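PDB 7EHU: chitin oligosaccharide binding protein NagB2 from Paenibacillus sp. FPU-7, which binds N,N'-diacetylchitobiose and N,N',N''-triacetylchitotriose, probably as the solute-binding component of an ABC-type importer. Local coordinates for residues Asn205-Val209 and Phe385-Asp389; Thr399-Val404 and Leu417-Met421; Pro167-Phe173 and Phe297-Ile302; Leu142-Gly146 and Arg354-Met358. All coordinates share one frame; numbering follows the deposited sequence. Where two conformers were deposited one is given.

Interaction 1. Residues Asn205-Val209 and Phe385-Asp389; sequences NSLFV and FPAFD. With NAG (2-acetamido-2-deoxy-beta-D-glucopyranose), chain B.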
loop_
_atom_site.group_PDB
_atom_site.type_symbol
_atom_site.label_atom_id
_atom_site.label_comp_id
_atom_site.label_asym_id
_atom_site.label_seq_id
_atom_site.Cartn_x
_atom_site.Cartn_y
_atom_site.Cartn_z
ATOM N N ASN A 205 -6.075 4.971 8.900
ATOM C CA ASN A 205 -6.710 3.658 8.812
ATOM C C ASN A 205 -6.301 2.764 9.966
ATOM O O ASN A 205 -7.167 2.162 10.616
ATOM C CB ASN A 205 -6.706 3.217 7.333
ATOM C CG ASN A 205 -7.217 1.810 7.013
ATOM O OD1 ASN A 205 -6.724 1.139 6.099
ATOM N ND2 ASN A 205 -8.045 1.264 7.901
ATOM N N SER A 206 -5.020 2.750 10.324
ATOM C CA SER A 206 -4.637 1.964 11.492
ATOM C C SER A 206 -5.198 2.544 12.783
ATOM O O SER A 206 -5.512 1.781 13.698
ATOM C CB SER A 206 -3.130 1.729 11.551
ATOM O OG SER A 206 -2.751 0.706 10.647
ATOM N N LEU A 207 -5.353 3.873 12.864
ATOM C CA LEU A 207 -5.978 4.484 14.031
ATOM C C LEU A 207 -7.423 4.041 14.192
ATOM O O LEU A 207 -7.824 3.615 15.276
ATOM C CB LEU A 207 -5.901 6.001 13.955
ATOM C CG LEU A 207 -4.694 6.599 14.663
ATOM C CD1 LEU A 207 -4.473 8.042 14.203
ATOM C CD2 LEU A 207 -4.886 6.552 16.161
ATOM N N PHE A 208 -8.235 4.151 13.130
ATOM C CA PHE A 208 -9.657 3.849 13.307
ATOM C C PHE A 208 -9.930 2.353 13.410
ATOM O O PHE A 208 -10.935 1.969 14.011
ATOM C CB PHE A 208 -10.609 4.620 12.372
ATOM C CG PHE A 208 -10.535 4.294 10.893
ATOM C CD1 PHE A 208 -10.993 3.086 10.381
ATOM C CD2 PHE A 208 -10.133 5.269 9.986
ATOM C CE1 PHE A 208 -10.982 2.858 9.003
ATOM C CE2 PHE A 208 -10.123 5.027 8.629
ATOM C CZ PHE A 208 -10.541 3.832 8.150
ATOM N N VAL A 209 -9.056 1.501 12.876
ATOM C CA VAL A 209 -9.193 0.080 13.158
ATOM C C VAL A 209 -8.781 -0.197 14.599
ATOM O O VAL A 209 -9.410 -1.005 15.292
ATOM C CB VAL A 209 -8.435 -0.769 12.115
ATOM C CG1 VAL A 209 -8.347 -2.238 12.555
ATOM C CG2 VAL A 209 -9.092 -0.634 10.727
ATOM N N PHE A 385 -5.552 -7.027 8.684
ATOM C CA PHE A 385 -6.734 -6.444 8.086
ATOM C C PHE A 385 -6.324 -5.703 6.817
ATOM O O PHE A 385 -5.243 -5.097 6.765
ATOM C CB PHE A 385 -7.476 -5.490 9.040
ATOM C CG PHE A 385 -6.664 -4.334 9.549
ATOM C CD1 PHE A 385 -5.903 -4.465 10.707
ATOM C CD2 PHE A 385 -6.694 -3.105 8.901
ATOM C CE1 PHE A 385 -5.198 -3.385 11.200
ATOM C CE2 PHE A 385 -5.985 -2.038 9.391
ATOM C CZ PHE A 385 -5.242 -2.177 10.538
ATOM N N PRO A 386 -7.150 -5.734 5.782
ATOM C CA PRO A 386 -6.801 -5.049 4.534
ATOM C C PRO A 386 -6.889 -3.540 4.691
ATOM O O PRO A 386 -7.474 -3.010 5.639
ATOM C CB PRO A 386 -7.871 -5.558 3.560
ATOM C CG PRO A 386 -9.058 -5.792 4.435
ATOM C CD PRO A 386 -8.494 -6.333 5.731
ATOM N N ALA A 387 -6.281 -2.835 3.746
ATOM C CA ALA A 387 -6.443 -1.390 3.689
ATOM C C ALA A 387 -7.894 -1.039 3.384
ATOM O O ALA A 387 -8.585 -1.736 2.628
ATOM C CB ALA A 387 -5.535 -0.777 2.638
ATOM N N PHE A 388 -8.363 0.065 3.977
ATOM C CA PHE A 388 -9.757 0.458 3.808
ATOM C C PHE A 388 -10.121 0.663 2.334
ATOM O O PHE A 388 -11.289 0.486 1.961
ATOM C CB PHE A 388 -10.080 1.725 4.618
ATOM C CG PHE A 388 -9.673 2.983 3.919
ATOM C CD1 PHE A 388 -8.345 3.355 3.843
ATOM C CD2 PHE A 388 -10.615 3.760 3.281
ATOM C CE1 PHE A 388 -7.978 4.478 3.136
ATOM C CE2 PHE A 388 -10.247 4.884 2.578
ATOM C CZ PHE A 388 -8.923 5.246 2.517
ATOM N N ASP A 389 -9.153 1.000 1.476
ATOM C CA ASP A 389 -9.444 1.252 0.061
ATOM C C ASP A 389 -9.669 -0.021 -0.729
ATOM O O ASP A 389 -10.143 0.050 -1.869
ATOM C CB ASP A 389 -8.367 2.218 -0.385
ATOM C CG ASP A 389 -7.008 1.613 -0.695
ATOM O OD1 ASP A 389 -6.606 0.608 -1.094
ATOM O OD2 ASP A 389 -6.427 1.770 0.460
HETATM C C1 NAG B . -0.457 1.810 -1.806
HETATM C C2 NAG B . -1.682 2.619 -2.157
HETATM C C3 NAG B . -2.650 2.671 -0.976
HETATM C C4 NAG B . -2.974 1.261 -0.495
HETATM C C5 NAG B . -1.689 0.494 -0.201
HETATM C C6 NAG B . -1.925 -0.952 0.183
HETATM C C7 NAG B . -1.546 4.383 -3.851
HETATM C C8 NAG B . -1.160 5.809 -4.137
HETATM N N2 NAG B . -1.342 3.960 -2.603
HETATM O O3 NAG B . -3.826 3.352 -1.397
HETATM O O4 NAG B . -3.747 1.276 0.702
HETATM O O5 NAG B . -0.848 0.512 -1.365
HETATM O O6 NAG B . -2.587 -1.670 -0.847
HETATM O O7 NAG B . -2.037 3.651 -4.713
#

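Interaction 2. Residues Thr399-Val404 and Leu417-Met421; sequences TLEQSV and LVEKM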
loop_
_atom_site.group_PDB
_atom_site.type_symbol
_atom_site.label_atom_id
_atom_site.label_comp_id
_atom_site.label_asym_id
_atom_site.label_seq_id
_atom_site.Cartn_x
_atom_site.Cartn_y
_atom_site.Cartn_z
ATOM N N THR A 399 -12.614 11.108 -1.178
ATOM C CA THR A 399 -13.189 12.051 -0.229
ATOM C C THR A 399 -12.462 11.989 1.110
ATOM O O THR A 399 -12.235 13.029 1.746
ATOM C CB THR A 399 -14.679 11.763 -0.065
ATOM O OG1 THR A 399 -15.338 11.887 -1.331
ATOM C CG2 THR A 399 -15.329 12.742 0.897
ATOM N N LEU A 400 -12.091 10.790 1.574
ATOM C CA LEU A 400 -11.344 10.717 2.829
ATOM C C LEU A 400 -9.988 11.397 2.698
ATOM O O LEU A 400 -9.546 12.091 3.618
ATOM C CB LEU A 400 -11.173 9.275 3.295
ATOM C CG LEU A 400 -10.560 9.130 4.686
ATOM C CD1 LEU A 400 -11.453 9.735 5.774
ATOM C CD2 LEU A 400 -10.262 7.678 4.996
ATOM N N GLU A 401 -9.301 11.201 1.568
ATOM C CA GLU A 401 -8.018 11.866 1.330
ATOM C C GLU A 401 -8.141 13.376 1.479
ATOM O O GLU A 401 -7.348 14.014 2.187
ATOM C CB GLU A 401 -7.498 11.519 -0.069
ATOM C CG GLU A 401 -7.109 10.084 -0.207
ATOM C CD GLU A 401 -6.835 9.644 -1.632
ATOM O OE1 GLU A 401 -6.862 10.492 -2.564
ATOM O OE2 GLU A 401 -6.589 8.441 -1.833
ATOM N N GLN A 402 -9.116 13.969 0.792
ATOM C CA GLN A 402 -9.339 15.407 0.927
ATOM C C GLN A 402 -9.666 15.778 2.360
ATOM O O GLN A 402 -9.206 16.816 2.867
ATOM C CB GLN A 402 -10.531 15.827 0.057
ATOM C CG GLN A 402 -10.337 15.770 -1.442
ATOM C CD GLN A 402 -9.061 16.428 -1.920
ATOM O OE1 GLN A 402 -8.163 15.761 -2.427
ATOM N NE2 GLN A 402 -8.983 17.750 -1.781
ATOM N N SER A 403 -10.530 14.984 3.000
ATOM C CA SER A 403 -11.002 15.310 4.341
ATOM C C SER A 403 -9.884 15.271 5.369
ATOM O O SER A 403 -9.834 16.132 6.256
ATOM C CB SER A 403 -12.164 14.402 4.758
ATOM O OG SER A 403 -13.242 14.473 3.831
ATOM N N VAL A 404 -8.979 14.284 5.283
ATOM C CA VAL A 404 -7.913 14.222 6.284
ATOM C C VAL A 404 -6.902 15.341 6.060
ATOM O O VAL A 404 -6.304 15.844 7.012
ATOM C CB VAL A 404 -7.226 12.844 6.384
ATOM C CG1 VAL A 404 -8.203 11.760 6.857
ATOM C CG2 VAL A 404 -6.511 12.431 5.075
ATOM N N LEU A 417 -15.702 15.842 9.772
ATOM C CA LEU A 417 -15.132 14.860 8.857
ATOM C C LEU A 417 -16.013 13.616 8.772
ATOM O O LEU A 417 -16.346 13.157 7.674
ATOM C CB LEU A 417 -13.712 14.489 9.291
ATOM C CG LEU A 417 -13.005 13.451 8.401
ATOM C CD1 LEU A 417 -11.512 13.735 8.311
ATOM C CD2 LEU A 417 -13.256 12.041 8.870
ATOM N N VAL A 418 -16.388 13.041 9.919
ATOM C CA VAL A 418 -17.137 11.790 9.842
ATOM C C VAL A 418 -18.528 12.037 9.256
ATOM O O VAL A 418 -19.079 11.166 8.577
ATOM C CB VAL A 418 -17.175 11.024 11.183
ATOM C CG1 VAL A 418 -15.761 10.536 11.593
ATOM C CG2 VAL A 418 -17.811 11.861 12.305
ATOM N N GLU A 419 -19.111 13.220 9.497
ATOM C CA GLU A 419 -20.398 13.563 8.892
ATOM C C GLU A 419 -20.284 13.611 7.369
ATOM O O GLU A 419 -21.122 13.051 6.645
ATOM C CB GLU A 419 -20.893 14.908 9.460
ATOM C CG GLU A 419 -22.177 15.459 8.843
ATOM C CD GLU A 419 -22.495 16.908 9.252
ATOM O OE1 GLU A 419 -21.659 17.818 9.059
ATOM O OE2 GLU A 419 -23.605 17.136 9.765
ATOM N N LYS A 420 -19.243 14.283 6.869
ATOM C CA LYS A 420 -19.003 14.361 5.431
ATOM C C LYS A 420 -18.760 12.975 4.844
ATOM O O LYS A 420 -19.279 12.640 3.773
ATOM C CB LYS A 420 -17.808 15.292 5.194
ATOM C CG LYS A 420 -17.366 15.527 3.754
ATOM C CD LYS A 420 -16.121 16.431 3.740
ATOM C CE LYS A 420 -15.446 16.512 2.374
ATOM N NZ LYS A 420 -14.004 16.979 2.449
ATOM N N MET A 421 -18.007 12.142 5.555
ATOM C CA MET A 421 -17.715 10.796 5.069
ATOM C C MET A 421 -18.963 9.946 5.005
ATOM O O MET A 421 -19.164 9.207 4.039
ATOM C CB MET A 421 -16.667 10.147 5.958
ATOM C CG MET A 421 -15.259 10.643 5.786
ATOM S SD MET A 421 -14.693 10.688 4.046
ATOM C CE MET A 421 -14.936 9.079 3.520
#

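Interaction 3. Residues Pro167-Phe173 and Phe297-Ile302; sequences PKTWDEF and FRFPNI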
loop_
_atom_site.group_PDB
_atom_site.type_symbol
_atom_site.label_atom_id
_atom_site.label_comp_id
_atom_site.label_asym_id
_atom_site.label_seq_id
_atom_site.Cartn_x
_atom_site.Cartn_y
_atom_site.Cartn_z
ATOM N N PRO A 167 7.313 0.968 21.571
ATOM C CA PRO A 167 6.070 0.989 22.360
ATOM C C PRO A 167 5.119 -0.105 21.914
ATOM O O PRO A 167 4.915 -0.296 20.718
ATOM C CB PRO A 167 5.496 2.385 22.091
ATOM C CG PRO A 167 6.131 2.839 20.853
ATOM C CD PRO A 167 7.486 2.203 20.792
ATOM N N LYS A 168 4.545 -0.828 22.888
ATOM C CA LYS A 168 3.569 -1.871 22.601
ATOM C C LYS A 168 2.134 -1.403 22.803
ATOM O O LYS A 168 1.209 -1.983 22.216
ATOM C CB LYS A 168 3.776 -3.064 23.532
ATOM C CG LYS A 168 5.084 -3.764 23.349
ATOM C CD LYS A 168 5.131 -4.958 24.286
ATOM C CE LYS A 168 6.510 -5.466 24.551
ATOM N NZ LYS A 168 7.364 -4.340 25.015
ATOM N N THR A 169 1.926 -0.393 23.641
ATOM C CA THR A 169 0.600 0.104 23.970
ATOM C C THR A 169 0.516 1.588 23.630
ATOM O O THR A 169 1.531 2.268 23.454
ATOM C CB THR A 169 0.307 -0.040 25.462
ATOM O OG1 THR A 169 1.151 0.884 26.160
ATOM C CG2 THR A 169 0.527 -1.487 25.950
ATOM N N TRP A 170 -0.719 2.078 23.520
ATOM C CA TRP A 170 -0.936 3.481 23.193
ATOM C C TRP A 170 -0.302 4.385 24.240
ATOM O O TRP A 170 0.281 5.422 23.902
ATOM C CB TRP A 170 -2.437 3.764 23.053
ATOM C CG TRP A 170 -2.731 5.186 22.677
ATOM C CD1 TRP A 170 -3.151 6.194 23.507
ATOM C CD2 TRP A 170 -2.580 5.773 21.378
ATOM N NE1 TRP A 170 -3.278 7.367 22.797
ATOM C CE2 TRP A 170 -2.931 7.136 21.490
ATOM C CE3 TRP A 170 -2.176 5.280 20.134
ATOM C CZ2 TRP A 170 -2.904 8.004 20.403
ATOM C CZ3 TRP A 170 -2.156 6.146 19.050
ATOM C CH2 TRP A 170 -2.505 7.494 19.199
ATOM N N ASP A 171 -0.381 4.001 25.516
ATOM C CA ASP A 171 0.201 4.837 26.564
ATOM C C ASP A 171 1.721 4.896 26.443
ATOM O O ASP A 171 2.320 5.961 26.638
ATOM C CB ASP A 171 -0.253 4.346 27.942
ATOM C CG ASP A 171 -1.693 4.767 28.268
ATOM O OD1 ASP A 171 -2.273 4.232 29.240
ATOM O OD2 ASP A 171 -2.255 5.622 27.540
ATOM N N GLU A 172 2.365 3.775 26.094
ATOM C CA GLU A 172 3.808 3.810 25.872
ATOM C C GLU A 172 4.139 4.647 24.640
ATOM O O GLU A 172 5.160 5.340 24.601
ATOM C CB GLU A 172 4.355 2.391 25.710
ATOM C CG GLU A 172 4.289 1.522 26.966
ATOM C CD GLU A 172 4.762 0.073 26.746
ATOM O OE1 GLU A 172 4.873 -0.394 25.593
ATOM O OE2 GLU A 172 5.020 -0.621 27.752
ATOM N N PHE A 173 3.280 4.586 23.622
ATOM C CA PHE A 173 3.478 5.350 22.394
ATOM C C PHE A 173 3.392 6.847 22.677
ATOM O O PHE A 173 4.263 7.617 22.260
ATOM C CB PHE A 173 2.411 4.896 21.383
ATOM C CG PHE A 173 2.474 5.567 20.031
ATOM C CD1 PHE A 173 3.520 5.320 19.146
ATOM C CD2 PHE A 173 1.447 6.393 19.614
ATOM C CE1 PHE A 173 3.539 5.925 17.886
ATOM C CE2 PHE A 173 1.478 6.988 18.370
ATOM C CZ PHE A 173 2.524 6.766 17.514
ATOM N N PHE A 297 7.890 -1.321 14.593
ATOM C CA PHE A 297 6.849 -1.842 15.466
ATOM C C PHE A 297 5.488 -1.678 14.804
ATOM O O PHE A 297 5.231 -0.690 14.106
ATOM C CB PHE A 297 6.866 -1.237 16.886
ATOM C CG PHE A 297 6.791 0.265 16.959
ATOM C CD1 PHE A 297 7.940 1.039 16.903
ATOM C CD2 PHE A 297 5.556 0.907 17.152
ATOM C CE1 PHE A 297 7.877 2.429 17.018
ATOM C CE2 PHE A 297 5.486 2.301 17.257
ATOM C CZ PHE A 297 6.657 3.058 17.194
ATOM N N ARG A 298 4.624 -2.661 15.034
ATOM C CA ARG A 298 3.268 -2.550 14.552
ATOM C C ARG A 298 2.511 -1.518 15.385
ATOM O O ARG A 298 2.925 -1.113 16.471
ATOM C CB ARG A 298 2.578 -3.905 14.546
ATOM C CG ARG A 298 2.100 -4.410 15.860
ATOM C CD ARG A 298 1.098 -5.580 15.657
ATOM N NE ARG A 298 0.892 -6.284 16.907
ATOM C CZ ARG A 298 1.618 -7.310 17.340
ATOM N NH1 ARG A 298 2.604 -7.816 16.614
ATOM N NH2 ARG A 298 1.335 -7.841 18.511
ATOM N N PHE A 299 1.420 -1.042 14.821
ATOM C CA PHE A 299 0.621 -0.024 15.478
ATOM C C PHE A 299 0.314 -0.465 16.913
ATOM O O PHE A 299 -0.083 -1.613 17.127
ATOM C CB PHE A 299 -0.676 0.219 14.692
ATOM C CG PHE A 299 -1.389 1.457 15.151
ATOM C CD1 PHE A 299 -2.279 1.410 16.221
ATOM C CD2 PHE A 299 -1.123 2.685 14.568
ATOM C CE1 PHE A 299 -2.883 2.554 16.687
ATOM C CE2 PHE A 299 -1.725 3.825 15.046
ATOM C CZ PHE A 299 -2.606 3.753 16.100
ATOM N N PRO A 300 0.495 0.401 17.907
ATOM C CA PRO A 300 0.342 -0.025 19.308
ATOM C C PRO A 300 -1.110 -0.245 19.724
ATOM O O PRO A 300 -2.051 0.274 19.130
ATOM C CB PRO A 300 0.939 1.146 20.094
ATOM C CG PRO A 300 0.726 2.342 19.187
ATOM C CD PRO A 300 0.939 1.804 17.796
ATOM N N ASN A 301 -1.278 -1.002 20.800
ATOM C CA ASN A 301 -2.607 -1.393 21.278
ATOM C C ASN A 301 -3.289 -0.262 22.046
ATOM O O ASN A 301 -2.755 0.252 23.042
ATOM C CB ASN A 301 -2.499 -2.650 22.143
ATOM C CG ASN A 301 -2.110 -3.892 21.354
ATOM O OD1 ASN A 301 -2.312 -3.960 20.141
ATOM N ND2 ASN A 301 -1.506 -4.850 22.026
ATOM N N ILE A 302 -4.486 0.113 21.584
ATOM C CA ILE A 302 -5.319 1.099 22.268
ATOM C C ILE A 302 -6.236 0.453 23.295
ATOM O O ILE A 302 -6.650 1.130 24.246
ATOM C CB ILE A 302 -6.111 1.936 21.243
ATOM C CG1 ILE A 302 -5.177 2.948 20.571
ATOM C CG2 ILE A 302 -7.311 2.664 21.890
ATOM C CD1 ILE A 302 -5.777 3.686 19.399
HETATM O O HOH W 1 3.519 -1.885 19.003
#

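Interaction 4. Residues Leu142-Gly146 and Arg354-Met358; sequences LPEAG and RVPSM. With NAG (2-acetamido-2-deoxy-beta-D-glucopyranose), chain C.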
loop_
_atom_site.group_PDB
_atom_site.type_symbol
_atom_site.label_atom_id
_atom_site.label_comp_id
_atom_site.label_asym_id
_atom_site.label_seq_id
_atom_site.Cartn_x
_atom_site.Cartn_y
_atom_site.Cartn_z
ATOM N N LEU A 142 -3.063 -10.420 -10.315
ATOM C CA LEU A 142 -2.060 -11.228 -9.625
ATOM C C LEU A 142 -1.180 -10.308 -8.791
ATOM O O LEU A 142 -0.467 -9.461 -9.351
ATOM C CB LEU A 142 -1.209 -12.043 -10.596
ATOM C CG LEU A 142 -2.024 -13.012 -11.440
ATOM C CD1 LEU A 142 -1.159 -13.635 -12.520
ATOM C CD2 LEU A 142 -2.687 -14.120 -10.622
ATOM N N PRO A 143 -1.193 -10.431 -7.471
ATOM C CA PRO A 143 -0.401 -9.516 -6.653
ATOM C C PRO A 143 1.077 -9.722 -6.945
ATOM O O PRO A 143 1.544 -10.857 -7.102
ATOM C CB PRO A 143 -0.756 -9.928 -5.226
ATOM C CG PRO A 143 -1.217 -11.336 -5.326
ATOM C CD PRO A 143 -1.883 -11.444 -6.663
ATOM N N GLU A 144 1.824 -8.618 -6.988
ATOM C CA GLU A 144 3.268 -8.634 -7.220
ATOM C C GLU A 144 4.050 -8.848 -5.935
ATOM O O GLU A 144 5.138 -9.428 -5.970
ATOM C CB GLU A 144 3.679 -7.280 -7.845
ATOM C CG GLU A 144 5.151 -7.028 -7.918
ATOM C CD GLU A 144 5.552 -5.719 -8.581
ATOM O OE1 GLU A 144 4.737 -5.079 -9.261
ATOM O OE2 GLU A 144 6.722 -5.347 -8.431
ATOM N N ALA A 145 3.510 -8.378 -4.821
ATOM C CA ALA A 145 4.166 -8.423 -3.529
ATOM C C ALA A 145 3.071 -8.465 -2.482
ATOM O O ALA A 145 1.903 -8.206 -2.772
ATOM C CB ALA A 145 5.035 -7.185 -3.302
ATOM N N GLY A 146 3.456 -8.801 -1.250
ATOM C CA GLY A 146 2.634 -8.557 -0.084
ATOM C C GLY A 146 3.018 -7.240 0.584
ATOM O O GLY A 146 4.014 -6.627 0.247
ATOM N N ARG A 354 11.755 -6.570 -1.285
ATOM C CA ARG A 354 10.353 -6.623 -1.688
ATOM C C ARG A 354 9.745 -7.961 -1.251
ATOM O O ARG A 354 10.312 -9.029 -1.476
ATOM C CB ARG A 354 10.206 -6.359 -3.198
ATOM C CG ARG A 354 10.873 -5.028 -3.702
ATOM C CD ARG A 354 10.174 -4.300 -4.894
ATOM N NE ARG A 354 10.338 -5.040 -6.158
ATOM C CZ ARG A 354 11.444 -5.043 -6.904
ATOM N NH1 ARG A 354 12.538 -4.352 -6.576
ATOM N NH2 ARG A 354 11.477 -5.781 -7.995
ATOM N N VAL A 355 8.592 -7.878 -0.607
ATOM C CA VAL A 355 7.923 -8.983 0.079
ATOM C C VAL A 355 7.237 -9.910 -0.917
ATOM O O VAL A 355 6.362 -9.437 -1.646
ATOM C CB VAL A 355 6.870 -8.381 1.027
ATOM C CG1 VAL A 355 5.963 -9.430 1.614
ATOM C CG2 VAL A 355 7.518 -7.539 2.118
ATOM N N PRO A 356 7.557 -11.214 -0.977
ATOM C CA PRO A 356 6.955 -12.061 -2.024
ATOM C C PRO A 356 5.441 -12.163 -1.945
ATOM O O PRO A 356 4.837 -12.152 -0.867
ATOM C CB PRO A 356 7.591 -13.432 -1.790
ATOM C CG PRO A 356 8.907 -13.105 -1.158
ATOM C CD PRO A 356 8.646 -11.926 -0.268
ATOM N N SER A 357 4.830 -12.290 -3.121
ATOM C CA SER A 357 3.442 -12.732 -3.204
ATOM C C SER A 357 3.306 -14.222 -3.473
ATOM O O SER A 357 2.196 -14.755 -3.349
ATOM C CB SER A 357 2.710 -11.966 -4.301
ATOM O OG SER A 357 3.338 -12.216 -5.540
ATOM N N MET A 358 4.394 -14.898 -3.846
ATOM C CA MET A 358 4.401 -16.315 -4.184
ATOM C C MET A 358 5.111 -17.084 -3.088
ATOM O O MET A 358 6.029 -16.569 -2.453
ATOM C CB MET A 358 5.161 -16.503 -5.505
ATOM C CG MET A 358 4.389 -15.906 -6.694
ATOM S SD MET A 358 5.263 -16.090 -8.249
ATOM C CE MET A 358 4.974 -17.859 -8.515
HETATM C C1 NAG C . 3.902 0.121 -4.288
HETATM C C2 NAG C . 2.960 -0.901 -3.676
HETATM C C3 NAG C . 1.556 -0.323 -3.520
HETATM C C4 NAG C . 1.581 1.048 -2.860
HETATM C C5 NAG C . 2.574 1.932 -3.604
HETATM C C6 NAG C . 2.746 3.309 -3.014
HETATM C C7 NAG C . 3.549 -3.241 -4.249
HETATM C C8 NAG C . 3.376 -4.326 -5.263
HETATM N N2 NAG C . 2.906 -2.094 -4.509
HETATM O O3 NAG C . 0.797 -1.252 -2.762
HETATM O O4 NAG C . 0.296 1.653 -2.976
HETATM O O5 NAG C . 3.862 1.305 -3.564
HETATM O O6 NAG C . 3.613 4.100 -3.819
HETATM O O7 NAG C . 4.221 -3.407 -3.235
HETATM O O HOH W 2 8.962 -6.651 -8.923
#

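Interaction 1. Residues Asn205-Val209 and Phe385-Asp389
Asn205 and Val209, one turn apart on helix 197-212, face a chain leaving strand 383-385 that runs past them in the opposite sense: Asn205 CA lies 6.7 Å from Phe388 CA, and Val209 CA lies 8.6 Å from Phe385 CA. Phe388 N donates to Asn205 OD1 at 2.9 Å with an N-H...O angle of 158°, from above the amide plane and not along a lone pair. Asn205 CG is anti to its own N (chi1 175°), which carries the amide off the helix to the loop; Gln217 of helix 214-219 takes a weak hydrogen bond from ND2. The same OD1 lies at the edge of the Phe388 ring, 3.6 Å from CD1, with amide and ring planes 78° apart. Phe208 brings its CZ to Phe388 CB. On the Phe385 side the contact is apolar: Val209 CG1 stands almost on the ring normal, 3.6 Å from the centroid, in a CH-pi contact, and CG2 lies near CE2. Ser206 OG meets the edge of that ring, 3.8 Å from Phe385 CZ. Beyond Phe388 the loop reaches the ligand, where O4 of the chain B NAG donates to Asp389 OD2 at 2.7 Å and Arg77 forms a salt bridge with OD1. The buried segment 205-209 thus backs a loop whose Ala387 and Asp389 line the glycan pocket, in keeping with the ligand-binding cleft of extracellular solute-binding proteins.

Interaction 2. Residues Thr399-Val404 and Leu417-Met421
Ser403 OG is gripped twice, accepting from Lys420 NZ at 3.0 Å and donating to Thr399 O at 2.7 Å. It thereby joins two consecutive helices, 394-408 and 414-430, packed as an antiparallel helical hairpin near the C-terminus; the axes of the short segments pass 10.3 Å apart at 163°. Thr399 O also takes the backbone N-H of Ser403, and the two donors reach it from opposite faces of its carbonyl plane. Lys420 is extended along its whole length, which lets the ammonium group pass beside Ser403 and make a salt bridge with Glu406. Replacing Ser403 by an alanine would probably cost Lys420 NZ one of its acceptors and leave it freer to swing about Glu406. Away from this polar group the contact is apolar. Leu417 CD1 rests 3.7 Å from Ser403 CB and also approaches Val404 CG1. Phe236 of helix 230-244 packs on Leu400, Val404 and Leu417, closing the hairpin against the rest of the fold. Met421 bends at both chi2 and chi3, folding its thioether across Leu400 at about a right angle: SD lies 3.6 Å from Leu400 CA and 3.8 Å from Thr399 CG2, and the terminal CE ends 3.8 Å from Leu400 CB.

Interaction 3. Residues Pro167-Phe173 and Phe297-Ile302
Phe297 carries its CG between the backbone N and the carbonyl carbon (chi1 55°), a setting that lays one face of the ring against Pro167, whereas Phe173 has CG anti to N (chi1 -179°) and reaches out from its helix toward Phe297 and Pro300. Pro167 CD sits over the Phe297 ring, 3.8 Å from the centroid, as a CH-pi contact. Pro300 CG touches Phe173 CG at 3.8 Å, in an off-centre CH-pi contact with the Phe173 ring. Were Phe297 an alanine, Pro167 would probably lose the ring it rests on and a gap would open beside Phe173 and Phe151. The backbones meet in a single beta bridge at the start of helix 170-182: Asn301 N donates to Lys168 O at 3.0 Å, nearly straight at 177°, and Trp170 N donates to Asn301 O at 2.8 Å. The second bond occupies an N-H of the first helical turn; Thr169, the N-cap, accepts from Glu172 N through OG1 at 3.1 Å. A water adds a bridge, donating to Pro167 O and to Arg298 O, each at 2.7 Å. Trp170 continues the apolar side with CZ3 against Phe299 CZ, and Arg238 makes a cation-pi contact with its ring. Ile302 runs alongside Trp170 in the same direction, its CG1 3.8 Å from Trp170 CB and its CD1 above one indole face, toward the rim.

Interaction 4. Residues Leu142-Gly146 and Arg354-Met358
Ser357 CB lies 3.2 Å from Pro143 O and 3.7 Å from Ala145 N, and the OG beyond it donates to Pro143 O at 2.7 Å, arriving from above the carbonyl plane. Its chi1 of 61° turns the hydroxyl toward Pro143 O, just before the corner at Glu144, where the long strand 138-154 of the mixed sheet changes direction beside the glycan pocket. Gln345 of helix 342-352 accepts from the backbone N of Ser357, fixing the 354-358 loop on that side. Two residues past the corner the backbones meet directly: Gly146 N donates to Val355 O at 3.0 Å, also from above the carbonyl plane, while the isopropyl group of Val355 lies along Gly146 C and O. The corner turns Ala145 and Glu144 to the ligand. The acetamido methyl C8 of the chain C NAG touches Ala145 CB at 3.8 Å and Glu144 CB at 3.9 Å. The extended Glu144 side chain carries its carboxylate on toward Arg354, whose NH1 is in a salt bridge with Asp352; the opposite charges of Glu144 and Arg354 stay beyond salt-bridge distance. A water spans the interval, accepting from Arg354 NH2, less certainly as Arg354 has a second conformer, and donating to Glu144 OE2 at 2.6 Å.

Overall arrangement
Interactions 1 and 4 both end at the bound glycan, on different sugar units and with centres 20 Å apart: interaction 1 brings a carboxylate to a sugar hydroxyl, interaction 4 offers carbon atoms to an acetamido methyl. Both are buried, as is most of interaction 2, whereas interaction 3 is partly buried. Interaction 1 touches two of the others: segment 385-389 meets helix 394-408 of interaction 2 through Phe388 CE2, 3.7 Å from Leu400 CD2, while helix 197-212 meets the 297-302 loop of interaction 3 through Leu207 CD2, 3.6 Å from Phe299 CZ. Interaction 2 has no backbone-to-backbone hydrogen bond across it and rests on side chains; interactions 3 and 4 add such bonds and waters.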